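Local structure of dihydrodipicolinate synthase (Bacillus clausii KSM-K16, 3E96) at residues B[249-254]-B[261-266]. The protein probably acts as a 4-hydroxy-tetrahydrodipicolinate synthase, a lyase of the DapA family with a TIM-barrel fold. Sequence-based numbering, arbitrary orientation.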
loop_
_atom_site.group_PDB
_atom_site.type_symbol
_atom_site.label_atom_id
_atom_site.label_comp_id
_atom_site.label_asym_id
_atom_site.label_seq_id
_atom_site.Cartn_x
_atom_site.Cartn_y
_atom_site.Cartn_z
ATOM N N GLU B 249 22.854 -2.171 4.584
ATOM C CA GLU B 249 21.665 -2.298 3.751
ATOM C C GLU B 249 20.940 -3.615 4.017
ATOM O O GLU B 249 19.707 -3.662 3.994
ATOM C CB GLU B 249 22.040 -2.167 2.270
ATOM C CG GLU B 249 22.469 -0.749 1.891
ATOM C CD GLU B 249 21.350 0.267 2.090
ATOM O OE1 GLU B 249 20.343 0.194 1.357
ATOM O OE2 GLU B 249 21.465 1.133 2.986
ATOM N N ASP B 250 21.691 -4.682 4.284
ATOM C CA ASP B 250 21.058 -5.964 4.572
ATOM C C ASP B 250 20.328 -5.919 5.909
ATOM O O ASP B 250 19.269 -6.528 6.064
ATOM C CB ASP B 250 22.085 -7.100 4.576
ATOM C CG ASP B 250 22.562 -7.449 3.184
ATOM O OD1 ASP B 250 21.809 -7.206 2.217
ATOM O OD2 ASP B 250 23.684 -7.983 3.056
ATOM N N LEU B 251 20.883 -5.187 6.871
ATOM C CA LEU B 251 20.246 -5.072 8.176
ATOM C C LEU B 251 18.938 -4.290 8.037
ATOM O O LEU B 251 17.940 -4.611 8.684
ATOM C CB LEU B 251 21.179 -4.374 9.163
ATOM C CG LEU B 251 20.705 -4.294 10.616
ATOM C CD1 LEU B 251 20.265 -5.665 11.112
ATOM C CD2 LEU B 251 21.842 -3.751 11.477
ATOM N N ARG B 252 18.951 -3.263 7.189
ATOM C CA ARG B 252 17.759 -2.458 6.933
ATOM C C ARG B 252 16.704 -3.317 6.231
ATOM O O ARG B 252 15.502 -3.121 6.408
ATOM C CB ARG B 252 18.094 -1.275 6.018
ATOM C CG ARG B 252 18.946 -0.183 6.644
ATOM C CD ARG B 252 19.220 0.912 5.622
ATOM N NE ARG B 252 17.987 1.552 5.168
ATOM C CZ ARG B 252 17.900 2.330 4.092
ATOM N NH1 ARG B 252 18.974 2.561 3.349
ATOM N NH2 ARG B 252 16.740 2.888 3.766
ATOM N N GLY B 253 17.173 -4.257 5.420
ATOM C CA GLY B 253 16.272 -5.118 4.671
ATOM C C GLY B 253 15.611 -6.252 5.434
ATOM O O GLY B 253 14.750 -6.943 4.881
ATOM N N LYS B 254 15.993 -6.460 6.692
ATOM C CA LYS B 254 15.396 -7.535 7.486
ATOM C C LYS B 254 13.874 -7.425 7.611
ATOM O O LYS B 254 13.309 -6.326 7.629
ATOM C CB LYS B 254 16.006 -7.579 8.896
ATOM C CG LYS B 254 17.440 -8.091 8.943
ATOM C CD LYS B 254 17.921 -8.311 10.382
ATOM C CE LYS B 254 17.201 -9.476 11.048
ATOM N NZ LYS B 254 17.743 -9.776 12.413
ATOM N N VAL B 261 13.654 1.785 7.733
ATOM C CA VAL B 261 13.839 3.110 8.321
ATOM C C VAL B 261 14.246 3.065 9.788
ATOM O O VAL B 261 15.093 3.846 10.228
ATOM C CB VAL B 261 12.549 3.959 8.192
ATOM C CG1 VAL B 261 12.725 5.306 8.909
ATOM C CG2 VAL B 261 12.222 4.186 6.718
ATOM N N VAL B 262 13.653 2.151 10.548
ATOM C CA VAL B 262 13.977 2.073 11.964
ATOM C C VAL B 262 15.472 1.828 12.205
ATOM O O VAL B 262 16.033 2.358 13.161
ATOM C CB VAL B 262 13.110 1.007 12.688
ATOM C CG1 VAL B 262 13.378 -0.374 12.124
ATOM C CG2 VAL B 262 13.376 1.064 14.192
ATOM N N VAL B 263 16.120 1.050 11.340
ATOM C CA VAL B 263 17.561 0.807 11.486
ATOM C C VAL B 263 18.313 2.129 11.300
ATOM O O VAL B 263 19.267 2.428 12.031
ATOM C CB VAL B 263 18.084 -0.220 10.447
ATOM C CG1 VAL B 263 19.615 -0.214 10.419
ATOM C CG2 VAL B 263 17.581 -1.614 10.803
ATOM N N ILE B 264 17.883 2.920 10.319
ATOM C CA ILE B 264 18.508 4.214 10.064
ATOM C C ILE B 264 18.363 5.129 11.285
ATOM O O ILE B 264 19.337 5.750 11.734
ATOM C CB ILE B 264 17.870 4.916 8.836
ATOM C CG1 ILE B 264 18.272 4.187 7.553
ATOM C CG2 ILE B 264 18.314 6.373 8.765
ATOM C CD1 ILE B 264 17.639 4.758 6.298
ATOM N N LYS B 265 17.152 5.205 11.827
ATOM C CA LYS B 265 16.900 6.063 12.981
ATOM C C LYS B 265 17.641 5.667 14.248
ATOM O O LYS B 265 18.151 6.530 14.967
ATOM C CB LYS B 265 15.394 6.156 13.256
ATOM C CG LYS B 265 14.653 6.995 12.210
ATOM C CD LYS B 265 13.205 7.279 12.594
ATOM C CE LYS B 265 12.558 8.221 11.580
ATOM N NZ LYS B 265 11.090 8.414 11.813
ATOM N N GLU B 266 17.714 4.374 14.536
ATOM C CA GLU B 266 18.420 3.958 15.743
ATOM C C GLU B 266 19.929 4.079 15.549
ATOM O O GLU B 266 20.667 4.299 16.509
ATOM C CB GLU B 266 18.001 2.544 16.146
ATOM C CG GLU B 266 16.550 2.511 16.617
ATOM C CD GLU B 266 16.211 1.322 17.489
ATOM O OE1 GLU B 266 17.134 0.734 18.098
ATOM O OE2 GLU B 266 15.010 0.987 17.580
#
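Ile264 lays its CD1 methyl over one face of the Arg252 guanidinium. CD1 sits 3.1 Å above the plane, displaced from the centre of the group, and 3.3 Å from Arg252 NH2. CG1 of Ile264 lies against the inner end of the group, 3.6 Å from Arg252 NE. Val263 points toward segment 249-254 and splits its branches between two neighbours. Its CG1 meets Arg252 CG at 3.8 Å. Its CG2 lies 4.1 Å from CG of Leu251 and also touches Leu251 O. The nearest CA pair is Arg252 with Val263, 5.6 Å apart.

The contact joins helix 235-252 to helix 262-270, both beyond the last strand of the (βα)8 barrel. The link 255-260 has neither helix nor strand. The side chain of Ile264 is about 4 Å from that of Thr56, a predicted pyruvate-binding residue, so the contact probably borders the active site.

Arg252 bends at chi3 (62°), which brings one face of its guanidinium under CD1 of Ile264. Glu249, one helical turn earlier, holds that group in a salt bridge, 2.9 Å from NH1 of Arg252 to OE2 of Glu249. OE2 offers its syn lone pair and is tilted 16° out of the guanidinium plane. Asn260 OD1 takes a hydrogen bond from NH2 of Arg252. Asn259 ND2 hydrogen-bonds to Leu251 O, and Leu292 and Val293 of helix 287-299 pack on the Leu251 side chain.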